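Local coordinates for protein putative 4-amino-4-deoxychorismate lyase (Thermus thermophilus, PDB 2ZGI) that binds pyridoxal-5'-phosphate and, as a class-IV aminotransferase-family member, probably acts as a lyase, putatively on 4-amino-4-deoxychorismate, at residues 19-31 / 41-54. Residues are numbered along the deposited sequence; the frame is centred on the assembly and turned at random.
With PLP (pyridoxal-5'-phosphate), chain P; SO4 (sulfate ion), chain O.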
ATOM      1  N   TYR D  19     -19.879  -2.243 -21.080  1.00 28.22           N
ATOM      2  CA  TYR D  19     -18.675  -3.059 -20.858  1.00 26.98           C
ATOM      3  C   TYR D  19     -17.580  -2.355 -20.061  1.00 26.45           C
ATOM      4  O   TYR D  19     -16.703  -3.019 -19.487  1.00 24.88           O
ATOM      5  CB  TYR D  19     -18.065  -3.533 -22.181  1.00 27.62           C
ATOM      6  CG  TYR D  19     -18.799  -4.678 -22.870  1.00 30.67           C
ATOM      7  CD1 TYR D  19     -19.488  -5.653 -22.137  1.00 33.72           C
ATOM      8  CD2 TYR D  19     -18.756  -4.811 -24.254  1.00 32.28           C
ATOM      9  CE1 TYR D  19     -20.136  -6.740 -22.791  1.00 33.57           C
ATOM     10  CE2 TYR D  19     -19.402  -5.874 -24.914  1.00 33.75           C
ATOM     11  CZ  TYR D  19     -20.096  -6.824 -24.176  1.00 34.53           C
ATOM     12  OH  TYR D  19     -20.717  -7.889 -24.820  1.00 35.94           O
ATOM     13  N   HIS D  20     -17.598  -1.023 -20.070  1.00 25.12           N
ATOM     14  CA  HIS D  20     -16.481  -0.272 -19.510  1.00 24.17           C
ATOM     15  C   HIS D  20     -16.887   0.673 -18.405  1.00 22.77           C
ATOM     16  O   HIS D  20     -16.053   1.441 -17.891  1.00 22.48           O
ATOM     17  CB  HIS D  20     -15.796   0.521 -20.610  1.00 24.50           C
ATOM     18  CG  HIS D  20     -15.106  -0.325 -21.634  1.00 26.42           C
ATOM     19  ND1 HIS D  20     -14.749   0.161 -22.869  1.00 29.41           N
ATOM     20  CD2 HIS D  20     -14.723  -1.622 -21.620  1.00 25.13           C
ATOM     21  CE1 HIS D  20     -14.136  -0.783 -23.560  1.00 29.65           C
ATOM     22  NE2 HIS D  20     -14.106  -1.875 -22.825  1.00 30.16           N
ATOM     23  N   GLY D  21     -18.156   0.605 -18.021  1.00 21.37           N
ATOM     24  CA  GLY D  21     -18.723   1.569 -17.072  1.00 22.04           C
ATOM     25  C   GLY D  21     -18.493   2.996 -17.554  1.00 21.73           C
ATOM     26  O   GLY D  21     -18.286   3.905 -16.748  1.00 20.02           O
ATOM     27  N   ALA D  22     -18.529   3.211 -18.871  1.00 22.47           N
ATOM     28  CA  ALA D  22     -18.138   4.530 -19.402  1.00 23.01           C
ATOM     29  C   ALA D  22     -19.310   5.511 -19.372  1.00 23.81           C
ATOM     30  O   ALA D  22     -19.995   5.739 -20.387  1.00 24.38           O
ATOM     31  CB  ALA D  22     -17.551   4.386 -20.809  1.00 23.07           C
ATOM     32  N   SER D  23     -19.597   6.045 -18.182  1.00 23.46           N
ATOM     33  CA  SER D  23     -20.748   6.923 -17.971  1.00 23.36           C
ATOM     34  C   SER D  23     -20.493   7.811 -16.784  1.00 23.85           C
ATOM     35  O   SER D  23     -19.625   7.507 -15.926  1.00 22.76           O
ATOM     36  CB  SER D  23     -22.041   6.107 -17.746  1.00 23.88           C
ATOM     37  OG  SER D  23     -21.948   5.266 -16.584  1.00 25.71           O
ATOM     38  N   VAL D  24     -21.206   8.936 -16.749  1.00 23.01           N
ATOM     39  CA  VAL D  24     -21.310   9.755 -15.552  1.00 23.46           C
ATOM     40  C   VAL D  24     -22.775   9.865 -15.228  1.00 23.63           C
ATOM     41  O   VAL D  24     -23.638   9.645 -16.103  1.00 24.20           O
ATOM     42  CB  VAL D  24     -20.612  11.161 -15.715  1.00 23.68           C
ATOM     43  CG1 VAL D  24     -19.160  10.976 -15.972  1.00 23.60           C
ATOM     44  CG2 VAL D  24     -21.224  11.942 -16.894  1.00 23.81           C
ATOM     45  N   PHE D  25     -23.090  10.173 -13.975  1.00 23.42           N
ATOM     46  CA  PHE D  25     -24.475  10.173 -13.567  1.00 23.69           C
ATOM     47  C   PHE D  25     -24.660  11.090 -12.381  1.00 23.00           C
ATOM     48  O   PHE D  25     -23.669  11.571 -11.787  1.00 23.36           O
ATOM     49  CB  PHE D  25     -24.960   8.722 -13.273  1.00 23.24           C
ATOM     50  CG  PHE D  25     -24.421   8.133 -11.969  1.00 23.43           C
ATOM     51  CD1 PHE D  25     -25.200   8.163 -10.811  1.00 23.32           C
ATOM     52  CD2 PHE D  25     -23.150   7.564 -11.903  1.00 24.68           C
ATOM     53  CE1 PHE D  25     -24.722   7.630  -9.605  1.00 26.75           C
ATOM     54  CE2 PHE D  25     -22.649   7.039 -10.700  1.00 26.20           C
ATOM     55  CZ  PHE D  25     -23.427   7.057  -9.554  1.00 23.25           C
ATOM     56  N   THR D  26     -25.918  11.355 -12.046  1.00 22.57           N
ATOM     57  CA  THR D  26     -26.237  12.012 -10.805  1.00 23.32           C
ATOM     58  C   THR D  26     -27.591  11.513 -10.313  1.00 24.38           C
ATOM     59  O   THR D  26     -28.433  11.082 -11.112  1.00 24.99           O
ATOM     60  CB  THR D  26     -26.198  13.555 -10.945  1.00 23.22           C
ATOM     61  OG1 THR D  26     -26.165  14.138  -9.637  1.00 25.31           O
ATOM     62  CG2 THR D  26     -27.446  14.091 -11.725  1.00 19.81           C
ATOM     63  N   THR D  27     -27.797  11.541  -9.003  1.00 25.05           N
ATOM     64  CA  THR D  27     -29.042  11.066  -8.440  1.00 25.84           C
ATOM     65  C   THR D  27     -29.650  12.156  -7.555  1.00 26.65           C
ATOM     66  O   THR D  27     -28.965  12.744  -6.698  1.00 26.08           O
ATOM     67  CB  THR D  27     -28.881   9.729  -7.676  1.00 26.58           C
ATOM     68  OG1 THR D  27     -28.240   9.964  -6.426  1.00 30.90           O
ATOM     69  CG2 THR D  27     -28.053   8.777  -8.438  1.00 25.79           C
ATOM     70  N   LEU D  28     -30.932  12.432  -7.780  1.00 26.83           N
ATOM     71  CA  LEU D  28     -31.634  13.540  -7.144  1.00 27.64           C
ATOM     72  C   LEU D  28     -32.805  13.024  -6.349  1.00 27.89           C
ATOM     73  O   LEU D  28     -33.303  11.911  -6.602  1.00 28.33           O
ATOM     74  CB  LEU D  28     -32.229  14.498  -8.178  1.00 27.40           C
ATOM     75  CG  LEU D  28     -31.372  15.128  -9.257  1.00 30.03           C
ATOM     76  CD1 LEU D  28     -31.320  14.188 -10.440  1.00 30.62           C
ATOM     77  CD2 LEU D  28     -31.968  16.507  -9.649  1.00 30.33           C
ATOM     78  N   ARG D  29     -33.262  13.850  -5.406  1.00 27.42           N
ATOM     79  CA  ARG D  29     -34.507  13.597  -4.694  1.00 27.57           C
ATOM     80  C   ARG D  29     -35.519  14.650  -5.120  1.00 27.89           C
ATOM     81  O   ARG D  29     -35.154  15.814  -5.245  1.00 27.85           O
ATOM     82  CB  ARG D  29     -34.288  13.651  -3.181  1.00 28.23           C
ATOM     83  CG  ARG D  29     -35.440  13.024  -2.425  1.00 29.12           C
ATOM     84  CD  ARG D  29     -35.146  12.855  -0.951  1.00 30.07           C
ATOM     85  NE  ARG D  29     -35.178  14.104  -0.186  1.00 29.61           N
ATOM     86  CZ  ARG D  29     -34.095  14.705   0.293  1.00 30.43           C
ATOM     87  NH1 ARG D  29     -32.899  14.185   0.061  1.00 32.12           N
ATOM     88  NH2 ARG D  29     -34.216  15.846   0.994  1.00 32.75           N
ATOM     89  N   ALA D  30     -36.765  14.244  -5.380  1.00 27.58           N
ATOM     90  CA  ALA D  30     -37.859  15.194  -5.610  1.00 27.63           C
ATOM     91  C   ALA D  30     -38.808  15.081  -4.444  1.00 28.43           C
ATOM     92  O   ALA D  30     -39.109  13.964  -4.004  1.00 29.23           O
ATOM     93  CB  ALA D  30     -38.609  14.910  -6.933  1.00 27.40           C
ATOM     94  N   GLU D  31     -39.242  16.221  -3.911  1.00 27.74           N
ATOM     95  CA  GLU D  31     -40.202  16.211  -2.824  1.00 27.74           C
ATOM     96  C   GLU D  31     -41.458  16.891  -3.306  1.00 27.76           C
ATOM     97  O   GLU D  31     -41.400  18.022  -3.796  1.00 26.82           O
ATOM     98  CB  GLU D  31     -39.632  16.868  -1.560  1.00 27.80           C
ATOM     99  CG  GLU D  31     -38.426  16.079  -0.988  1.00 28.49           C
ATOM    100  CD  GLU D  31     -37.706  16.746   0.156  1.00 32.79           C
ATOM    101  OE1 GLU D  31     -37.896  17.954   0.398  1.00 33.11           O
ATOM    102  OE2 GLU D  31     -36.943  16.029   0.839  1.00 34.62           O
ATOM    103  N   HIS D  41     -27.273  19.816  -9.821  1.00 25.62           N
ATOM    104  CA  HIS D  41     -27.090  18.459 -10.371  1.00 24.70           C
ATOM    105  C   HIS D  41     -26.792  18.534 -11.858  1.00 24.71           C
ATOM    106  O   HIS D  41     -25.920  17.821 -12.381  1.00 23.24           O
ATOM    107  CB  HIS D  41     -28.336  17.597 -10.122  1.00 25.62           C
ATOM    108  CG  HIS D  41     -28.428  17.086  -8.722  1.00 23.65           C
ATOM    109  ND1 HIS D  41     -27.768  15.950  -8.307  1.00 23.31           N
ATOM    110  CD2 HIS D  41     -29.096  17.551  -7.644  1.00 25.31           C
ATOM    111  CE1 HIS D  41     -28.030  15.734  -7.032  1.00 23.87           C
ATOM    112  NE2 HIS D  41     -28.825  16.698  -6.601  1.00 27.11           N
ATOM    113  N   LEU D  42     -27.493  19.417 -12.569  1.00 24.73           N
ATOM    114  CA  LEU D  42     -27.232  19.508 -14.017  1.00 24.74           C
ATOM    115  C   LEU D  42     -25.876  20.150 -14.325  1.00 24.88           C
ATOM    116  O   LEU D  42     -25.199  19.759 -15.262  1.00 24.27           O
ATOM    117  CB  LEU D  42     -28.380  20.202 -14.760  1.00 25.47           C
ATOM    118  CG  LEU D  42     -29.726  19.465 -14.655  1.00 27.92           C
ATOM    119  CD1 LEU D  42     -30.863  20.223 -15.400  1.00 29.30           C
ATOM    120  CD2 LEU D  42     -29.621  18.014 -15.150  1.00 26.78           C
ATOM    121  N   ALA D  43     -25.493  21.135 -13.516  1.00 25.95           N
ATOM    122  CA  ALA D  43     -24.163  21.753 -13.588  1.00 25.52           C
ATOM    123  C   ALA D  43     -23.070  20.708 -13.340  1.00 25.67           C
ATOM    124  O   ALA D  43     -22.140  20.577 -14.127  1.00 25.37           O
ATOM    125  CB  ALA D  43     -24.059  22.863 -12.570  1.00 25.95           C
ATOM    126  N   ARG D  44     -23.191  19.957 -12.249  1.00 26.08           N
ATOM    127  CA  ARG D  44     -22.194  18.913 -11.968  1.00 26.14           C
ATOM    128  C   ARG D  44     -22.108  17.861 -13.075  1.00 25.86           C
ATOM    129  O   ARG D  44     -21.012  17.490 -13.500  1.00 26.29           O
ATOM    130  CB  ARG D  44     -22.472  18.226 -10.632  1.00 26.42           C
ATOM    131  CG  ARG D  44     -21.375  17.189 -10.285  1.00 25.16           C
ATOM    132  CD  ARG D  44     -21.498  16.669  -8.865  1.00 25.39           C
ATOM    133  NE  ARG D  44     -22.632  15.759  -8.770  1.00 26.51           N
ATOM    134  CZ  ARG D  44     -23.055  15.192  -7.643  1.00 27.32           C
ATOM    135  NH1 ARG D  44     -22.429  15.437  -6.474  1.00 25.96           N
ATOM    136  NH2 ARG D  44     -24.121  14.395  -7.688  1.00 25.19           N
ATOM    137  N   LEU D  45     -23.271  17.379 -13.528  1.00 26.37           N
ATOM    138  CA  LEU D  45     -23.355  16.322 -14.538  1.00 24.67           C
ATOM    139  C   LEU D  45     -22.665  16.754 -15.825  1.00 25.57           C
ATOM    140  O   LEU D  45     -21.886  16.001 -16.412  1.00 23.94           O
ATOM    141  CB  LEU D  45     -24.835  15.926 -14.799  1.00 25.60           C
ATOM    142  CG  LEU D  45     -25.111  14.728 -15.720  1.00 23.45           C
ATOM    143  CD1 LEU D  45     -24.569  13.421 -15.103  1.00 21.75           C
ATOM    144  CD2 LEU D  45     -26.613  14.568 -16.087  1.00 24.13           C
ATOM    145  N   ARG D  46     -22.926  17.988 -16.266  1.00 25.64           N
ATOM    146  CA  ARG D  46     -22.203  18.531 -17.422  1.00 26.48           C
ATOM    147  C   ARG D  46     -20.692  18.609 -17.171  1.00 26.04           C
ATOM    148  O   ARG D  46     -19.913  18.328 -18.074  1.00 25.90           O
ATOM    149  CB  ARG D  46     -22.727  19.934 -17.782  1.00 27.00           C
ATOM    150  CG  ARG D  46     -22.007  20.628 -18.932  1.00 30.33           C
ATOM    151  CD  ARG D  46     -22.732  21.943 -19.242  1.00 35.93           C
ATOM    152  NE  ARG D  46     -22.407  22.387 -20.591  1.00 43.95           N
ATOM    153  CZ  ARG D  46     -21.333  23.112 -20.917  1.00 47.13           C
ATOM    154  NH1 ARG D  46     -20.462  23.512 -19.980  1.00 46.88           N
ATOM    155  NH2 ARG D  46     -21.127  23.439 -22.196  1.00 48.22           N
ATOM    156  N   ARG D  47     -20.296  19.023 -15.965  1.00 26.64           N
ATOM    157  CA  ARG D  47     -18.871  19.161 -15.614  1.00 27.40           C
ATOM    158  C   ARG D  47     -18.172  17.798 -15.643  1.00 27.21           C
ATOM    159  O   ARG D  47     -17.099  17.643 -16.208  1.00 27.02           O
ATOM    160  CB  ARG D  47     -18.703  19.774 -14.224  1.00 27.92           C
ATOM    161  CG  ARG D  47     -18.724  21.315 -14.188  1.00 31.83           C
ATOM    162  CD  ARG D  47     -18.184  21.863 -12.874  1.00 32.89           C
ATOM    163  NE  ARG D  47     -18.911  21.368 -11.702  1.00 33.49           N
ATOM    164  CZ  ARG D  47     -19.965  21.984 -11.168  1.00 35.95           C
ATOM    165  NH1 ARG D  47     -20.421  23.117 -11.714  1.00 37.62           N
ATOM    166  NH2 ARG D  47     -20.555  21.485 -10.091  1.00 35.55           N
ATOM    167  N   HIS D  48     -18.818  16.806 -15.044  1.00 27.22           N
ATOM    168  CA  HIS D  48     -18.295  15.455 -15.021  1.00 26.21           C
ATOM    169  C   HIS D  48     -18.196  14.833 -16.423  1.00 26.99           C
ATOM    170  O   HIS D  48     -17.146  14.274 -16.789  1.00 26.86           O
ATOM    171  CB  HIS D  48     -19.128  14.624 -14.038  1.00 25.90           C
ATOM    172  CG  HIS D  48     -18.875  15.001 -12.609  1.00 23.69           C
ATOM    173  ND1 HIS D  48     -19.383  14.299 -11.539  1.00 26.88           N
ATOM    174  CD2 HIS D  48     -18.129  16.000 -12.080  1.00 24.11           C
ATOM    175  CE1 HIS D  48     -18.977  14.861 -10.410  1.00 27.57           C
ATOM    176  NE2 HIS D  48     -18.223  15.905 -10.715  1.00 27.48           N
ATOM    177  N   ALA D  49     -19.250  14.987 -17.228  1.00 26.44           N
ATOM    178  CA  ALA D  49     -19.222  14.550 -18.627  1.00 27.39           C
ATOM    179  C   ALA D  49     -18.091  15.203 -19.414  1.00 27.80           C
ATOM    180  O   ALA D  49     -17.315  14.529 -20.085  1.00 27.31           O
ATOM    181  CB  ALA D  49     -20.610  14.804 -19.311  1.00 26.84           C
ATOM    182  N   LEU D  50     -17.969  16.528 -19.324  1.00 29.42           N
ATOM    183  CA  LEU D  50     -16.920  17.193 -20.100  1.00 30.15           C
ATOM    184  C   LEU D  50     -15.500  16.755 -19.660  1.00 30.46           C
ATOM    185  O   LEU D  50     -14.609  16.594 -20.510  1.00 31.01           O
ATOM    186  CB  LEU D  50     -17.105  18.728 -20.147  1.00 30.90           C
ATOM    187  CG  LEU D  50     -18.491  19.418 -20.353  1.00 33.26           C
ATOM    188  CD1 LEU D  50     -18.408  20.830 -20.975  1.00 36.33           C
ATOM    189  CD2 LEU D  50     -19.623  18.584 -21.069  1.00 33.70           C
ATOM    190  N   ALA D  51     -15.307  16.517 -18.359  1.00 30.22           N
ATOM    191  CA  ALA D  51     -13.987  16.131 -17.834  1.00 30.99           C
ATOM    192  C   ALA D  51     -13.534  14.766 -18.381  1.00 31.43           C
ATOM    193  O   ALA D  51     -12.349  14.502 -18.533  1.00 31.89           O
ATOM    194  CB  ALA D  51     -13.998  16.117 -16.289  1.00 30.37           C
ATOM    195  N   LEU D  52     -14.501  13.927 -18.726  1.00 31.34           N
ATOM    196  CA  LEU D  52     -14.237  12.556 -19.056  1.00 31.52           C
ATOM    197  C   LEU D  52     -14.442  12.302 -20.552  1.00 31.78           C
ATOM    198  O   LEU D  52     -14.552  11.153 -20.991  1.00 32.01           O
ATOM    199  CB  LEU D  52     -15.132  11.663 -18.181  1.00 31.88           C
ATOM    200  CG  LEU D  52     -14.711  11.757 -16.695  1.00 32.15           C
ATOM    201  CD1 LEU D  52     -15.493  10.813 -15.853  1.00 31.30           C
ATOM    202  CD2 LEU D  52     -13.224  11.488 -16.521  1.00 33.85           C
ATOM    203  N   GLY D  53     -14.519  13.402 -21.304  1.00 31.92           N
ATOM    204  CA  GLY D  53     -14.681  13.400 -22.754  1.00 32.12           C
ATOM    205  C   GLY D  53     -15.977  12.824 -23.279  1.00 32.60           C
ATOM    206  O   GLY D  53     -15.997  12.295 -24.391  1.00 32.14           O
ATOM    207  N   LEU D  54     -17.047  12.896 -22.483  1.00 32.93           N
ATOM    208  CA  LEU D  54     -18.353  12.415 -22.913  1.00 34.14           C
ATOM    209  C   LEU D  54     -19.245  13.574 -23.379  1.00 34.90           C
ATOM    210  O   LEU D  54     -19.396  14.565 -22.660  1.00 35.79           O
ATOM    211  CB  LEU D  54     -19.040  11.643 -21.774  1.00 34.27           C
ATOM    212  CG  LEU D  54     -18.307  10.453 -21.137  1.00 34.39           C
ATOM    213  CD1 LEU D  54     -18.990  10.101 -19.817  1.00 36.90           C
ATOM    214  CD2 LEU D  54     -18.291   9.267 -22.062  1.00 33.73           C
TER
HETATM  215  N1  PLP P 248     -20.046   9.813  -2.394  1.00 23.95           N
HETATM  216  C2  PLP P 248     -20.155   9.078  -3.520  1.00 26.20           C
HETATM  217  C2A PLP P 248     -19.096   8.060  -3.834  1.00 23.33           C
HETATM  218  C3  PLP P 248     -21.252   9.251  -4.370  1.00 24.02           C
HETATM  219  O3  PLP P 248     -21.319   8.485  -5.496  1.00 25.60           O
HETATM  220  C4  PLP P 248     -22.209  10.223  -4.054  1.00 25.07           C
HETATM  221  C4A PLP P 248     -23.404  10.516  -4.936  1.00 24.21           C
HETATM  222  C5  PLP P 248     -22.051  10.989  -2.901  1.00 23.38           C
HETATM  223  C6  PLP P 248     -20.942  10.749  -2.091  1.00 26.52           C
HETATM  224  C5A PLP P 248     -23.061  12.031  -2.469  1.00 26.39           C
HETATM  225  O4P PLP P 248     -23.180  13.154  -3.344  1.00 26.61           O
HETATM  226  P   PLP P 248     -24.472  14.098  -3.402  1.00 26.49           P
HETATM  227  O1P PLP P 248     -24.588  14.787  -2.064  1.00 24.81           O
HETATM  228  O2P PLP P 248     -25.702  13.255  -3.653  1.00 27.97           O
HETATM  229  O3P PLP P 248     -24.078  14.959  -4.557  1.00 24.24           O
HETATM  230  S   SO4 O 247     -17.645  18.879  -9.102  1.00 49.51           S
HETATM  231  O1  SO4 O 247     -16.178  18.890  -9.044  1.00 50.56           O
HETATM  232  O2  SO4 O 247     -18.234  19.922  -8.277  1.00 48.74           O
HETATM  233  O3  SO4 O 247     -18.102  19.070 -10.484  1.00 48.94           O
HETATM  234  O4  SO4 O 247     -18.088  17.588  -8.559  1.00 50.19           O
HETATM  235  O   HOH W   1     -26.246  12.667  -6.329  1.00 28.34           O
HETATM  236  O   HOH W   2     -31.327  16.309  -5.081  1.00 28.85           O
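Thr26 OG1 is the polar hub between strand 24-31 and the helical segment 41-51, whose axes run nearly antiparallel, 8.0 Å apart. Thr26 OG1 lies 2.8 Å from His41 ND1, at the edge of the imidazole, in a hydrogen bond that either atom could donate, and it accepts from Arg44 NH2 close to the guanidinium plane (N-H...O 152°). With OG1 anti to the backbone N (chi1 -165°), the hydroxyl reaches both partners while CG2 packs near His41 CB.

The guanidinium also serves the cofactor, through the edge between NH1 and NH2: Arg44 NH1 donates to PLP O3P at 2.6 Å, and NH2 adds a weak bond to that oxygen. Water 1 extends the network, donating to Thr27 O and PLP O2P and accepting weakly from Arg44 NH2. Ser218, Ile183 and Thr184 supply further PLP hydrogen bonds.

Apolar contacts flank this group. Leu28 CG sits over one face of His41 as a CH-pi contact, 3.7 Å from the centroid and 14° off the ring normal. Further along, Val24 inserts CG2 against Ala49 CB (3.8 Å) and CG1 against Leu52 CD1 (3.7 Å), meeting Leu54 where a Schellman motif ends the helix. Leu45 CD1 lies against the Phe25 backbone, 3.6 Å from Phe25 C.

A leucine replacing Arg44 would probably leave PLP O3P without this positive partner and Thr26 OG1 without one of its two grips. The chemistry implies a two-shell arrangement at the PLP phosphate: Arg44 meets the anion directly, while Thr26, itself hydrogen-bonded to His41, is placed to steady the guanidinium from the second shell.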